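Local coordinates for Pap fimbrial major pilin protein (Escherichia coli, PDB 2UY6) that polymerizes into the thick right-handed helical rod of the pilus, with which the bacterium colonizes the epithelium of host organs, at residues L101-Q106 against G150-V155. The protein carries 2 engineered substitutions. Numbering follows the deposited sequence.
Engineered in segment 101-106: Leu101 (natural residue Thr).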
ATOM      1  N   LEU B 101       8.788 -25.680 -28.290  1.00 31.66           N
ATOM      2  CA  LEU B 101       8.194 -24.368 -28.485  1.00 30.51           C
ATOM      3  C   LEU B 101       8.663 -23.343 -27.452  1.00 31.06           C
ATOM      4  O   LEU B 101       9.179 -23.689 -26.384  1.00 31.78           O
ATOM      5  CB  LEU B 101       6.672 -24.484 -28.438  1.00 28.77           C
ATOM      6  CG  LEU B 101       6.065 -25.527 -29.379  1.00 26.87           C
ATOM      7  CD1 LEU B 101       4.552 -25.577 -29.179  1.00 21.95           C
ATOM      8  CD2 LEU B 101       6.419 -25.186 -30.821  1.00 24.10           C
ATOM      9  N   ALA B 102       8.476 -22.072 -27.789  1.00 30.17           N
ATOM     10  CA  ALA B 102       8.846 -20.959 -26.926  1.00 27.88           C
ATOM     11  C   ALA B 102       7.741 -19.899 -27.006  1.00 27.29           C
ATOM     12  O   ALA B 102       7.010 -19.833 -28.001  1.00 25.57           O
ATOM     13  CB  ALA B 102      10.169 -20.372 -27.383  1.00 27.02           C
ATOM     14  N   ILE B 103       7.611 -19.082 -25.963  1.00 26.05           N
ATOM     15  CA  ILE B 103       6.593 -18.038 -25.943  1.00 24.83           C
ATOM     16  C   ILE B 103       7.206 -16.649 -26.003  1.00 25.41           C
ATOM     17  O   ILE B 103       8.174 -16.352 -25.305  1.00 24.74           O
ATOM     18  CB  ILE B 103       5.706 -18.126 -24.687  1.00 25.41           C
ATOM     19  CG1 ILE B 103       4.946 -19.454 -24.679  1.00 22.49           C
ATOM     20  CG2 ILE B 103       4.714 -16.952 -24.661  1.00 25.06           C
ATOM     21  CD1 ILE B 103       4.044 -19.637 -23.476  1.00 20.05           C
ATOM     22  N   VAL B 104       6.619 -15.807 -26.845  1.00 25.46           N
ATOM     23  CA  VAL B 104       7.063 -14.435 -27.049  1.00 25.89           C
ATOM     24  C   VAL B 104       5.940 -13.472 -26.637  1.00 27.09           C
ATOM     25  O   VAL B 104       4.776 -13.673 -26.994  1.00 26.96           O
ATOM     26  CB  VAL B 104       7.443 -14.231 -28.536  1.00 26.37           C
ATOM     27  CG1 VAL B 104       7.366 -12.764 -28.920  1.00 28.14           C
ATOM     28  CG2 VAL B 104       8.849 -14.765 -28.771  1.00 26.66           C
ATOM     29  N   VAL B 105       6.287 -12.437 -25.877  1.00 27.69           N
ATOM     30  CA  VAL B 105       5.289 -11.476 -25.415  1.00 29.39           C
ATOM     31  C   VAL B 105       5.621 -10.048 -25.825  1.00 31.42           C
ATOM     32  O   VAL B 105       6.734  -9.553 -25.593  1.00 29.48           O
ATOM     33  CB  VAL B 105       5.111 -11.542 -23.875  1.00 29.73           C
ATOM     34  CG1 VAL B 105       4.041 -10.538 -23.417  1.00 28.16           C
ATOM     35  CG2 VAL B 105       4.710 -12.949 -23.469  1.00 27.49           C
ATOM     36  N   GLN B 106       4.630  -9.402 -26.435  1.00 33.95           N
ATOM     37  CA  GLN B 106       4.745  -8.037 -26.926  1.00 38.01           C
ATOM     38  C   GLN B 106       3.904  -7.079 -26.076  1.00 38.48           C
ATOM     39  O   GLN B 106       2.721  -7.324 -25.817  1.00 37.01           O
ATOM     40  CB  GLN B 106       4.295  -7.989 -28.390  1.00 40.19           C
ATOM     41  CG  GLN B 106       4.586  -6.684 -29.111  1.00 45.34           C
ATOM     42  CD  GLN B 106       4.322  -6.773 -30.609  1.00 49.10           C
ATOM     43  OE1 GLN B 106       4.877  -7.636 -31.302  1.00 50.67           O
ATOM     44  NE2 GLN B 106       3.475  -5.876 -31.117  1.00 49.87           N
ATOM     45  N   GLY B 150       2.559 -32.791 -28.458  1.00 45.39           N
ATOM     46  CA  GLY B 150       2.477 -32.753 -27.008  1.00 47.09           C
ATOM     47  C   GLY B 150       2.111 -31.393 -26.433  1.00 47.17           C
ATOM     48  O   GLY B 150       2.449 -30.348 -27.003  1.00 48.11           O
ATOM     49  N   ALA B 151       1.420 -31.407 -25.296  1.00 46.17           N
ATOM     50  CA  ALA B 151       1.006 -30.179 -24.624  1.00 45.65           C
ATOM     51  C   ALA B 151       2.183 -29.485 -23.934  1.00 44.41           C
ATOM     52  O   ALA B 151       3.072 -30.135 -23.382  1.00 43.98           O
ATOM     53  CB  ALA B 151      -0.092 -30.483 -23.603  1.00 45.11           C
ATOM     54  N   PHE B 152       2.178 -28.155 -23.980  1.00 43.13           N
ATOM     55  CA  PHE B 152       3.226 -27.352 -23.359  1.00 41.31           C
ATOM     56  C   PHE B 152       2.579 -26.424 -22.333  1.00 40.67           C
ATOM     57  O   PHE B 152       1.349 -26.306 -22.274  1.00 39.73           O
ATOM     58  CB  PHE B 152       3.956 -26.519 -24.422  1.00 40.71           C
ATOM     59  CG  PHE B 152       3.087 -25.481 -25.080  1.00 39.86           C
ATOM     60  CD1 PHE B 152       2.870 -24.248 -24.475  1.00 40.75           C
ATOM     61  CD2 PHE B 152       2.461 -25.748 -26.287  1.00 39.04           C
ATOM     62  CE1 PHE B 152       2.038 -23.296 -25.069  1.00 41.35           C
ATOM     63  CE2 PHE B 152       1.629 -24.806 -26.887  1.00 39.57           C
ATOM     64  CZ  PHE B 152       1.417 -23.578 -26.278  1.00 40.33           C
ATOM     65  N   SER B 153       3.411 -25.773 -21.528  1.00 38.23           N
ATOM     66  CA  SER B 153       2.926 -24.840 -20.519  1.00 36.32           C
ATOM     67  C   SER B 153       4.088 -23.974 -20.085  1.00 34.37           C
ATOM     68  O   SER B 153       5.240 -24.262 -20.414  1.00 34.08           O
ATOM     69  CB  SER B 153       2.367 -25.590 -19.303  1.00 36.74           C
ATOM     70  OG  SER B 153       3.387 -26.314 -18.638  1.00 37.83           O
ATOM     71  N   ALA B 154       3.785 -22.909 -19.355  1.00 32.92           N
ATOM     72  CA  ALA B 154       4.818 -22.013 -18.856  1.00 32.26           C
ATOM     73  C   ALA B 154       4.257 -21.062 -17.812  1.00 31.24           C
ATOM     74  O   ALA B 154       3.043 -20.831 -17.744  1.00 31.04           O
ATOM     75  CB  ALA B 154       5.435 -21.217 -20.007  1.00 30.85           C
ATOM     76  N   VAL B 155       5.154 -20.524 -16.997  1.00 31.02           N
ATOM     77  CA  VAL B 155       4.788 -19.565 -15.957  1.00 31.05           C
ATOM     78  C   VAL B 155       5.779 -18.422 -16.008  1.00 30.32           C
ATOM     79  O   VAL B 155       6.986 -18.640 -16.061  1.00 31.01           O
ATOM     80  CB  VAL B 155       4.858 -20.168 -14.532  1.00 31.00           C
ATOM     81  CG1 VAL B 155       4.567 -19.071 -13.492  1.00 31.38           C
ATOM     82  CG2 VAL B 155       3.863 -21.304 -14.393  1.00 29.58           C
TER
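Leu101 and Ile103 of strand 101-106 pack on Phe152 and Ala154 of segment 150-155. The contact is wholly apolar, and no hydrogen bond joins the two segments. Leu101, an engineered residue in place of the natural threonine, touches with one methyl branch. Its CD1 meets the CD2-CE2 bond of the Phe152 ring obliquely, 3.6 Å from Phe152 CD2 and 3.8 Å from Phe152 CE2. The two side chains cross at about a right angle.

Ile103 reaches over with the end of its longer branch. CG1 is anti to the carbonyl carbon (chi1 -63°) and the chain is extended beyond it, which carries CD1 to the other segment. This methyl sits 4.1 Å from Ala154 CB and, more loosely, 4.5 Å from Phe152 CE1. The ring thus has Leu101 at CD2 and CE2 and Ile103 near CE1.

The touching parts, 101-103 and 152-154, run in roughly the same direction, 32° apart. The contact joins strand 101-106 of one sheet to the start of strand 153-162 of the other, in the immunoglobulin-like pilin fold. Strand 101-106 lies between strands 130-139 and 93-94. Val137 touches both Leu101 and Phe152, and Leu93 touches both Ile103 and Ala154. Ser153 to Val155 form a parallel ladder with a strand of another protein's chain, consistent with donor-strand complementation as in chaperone-bound pilins. Apolar side chains of that chain also pack on Ile103 and on Ala154.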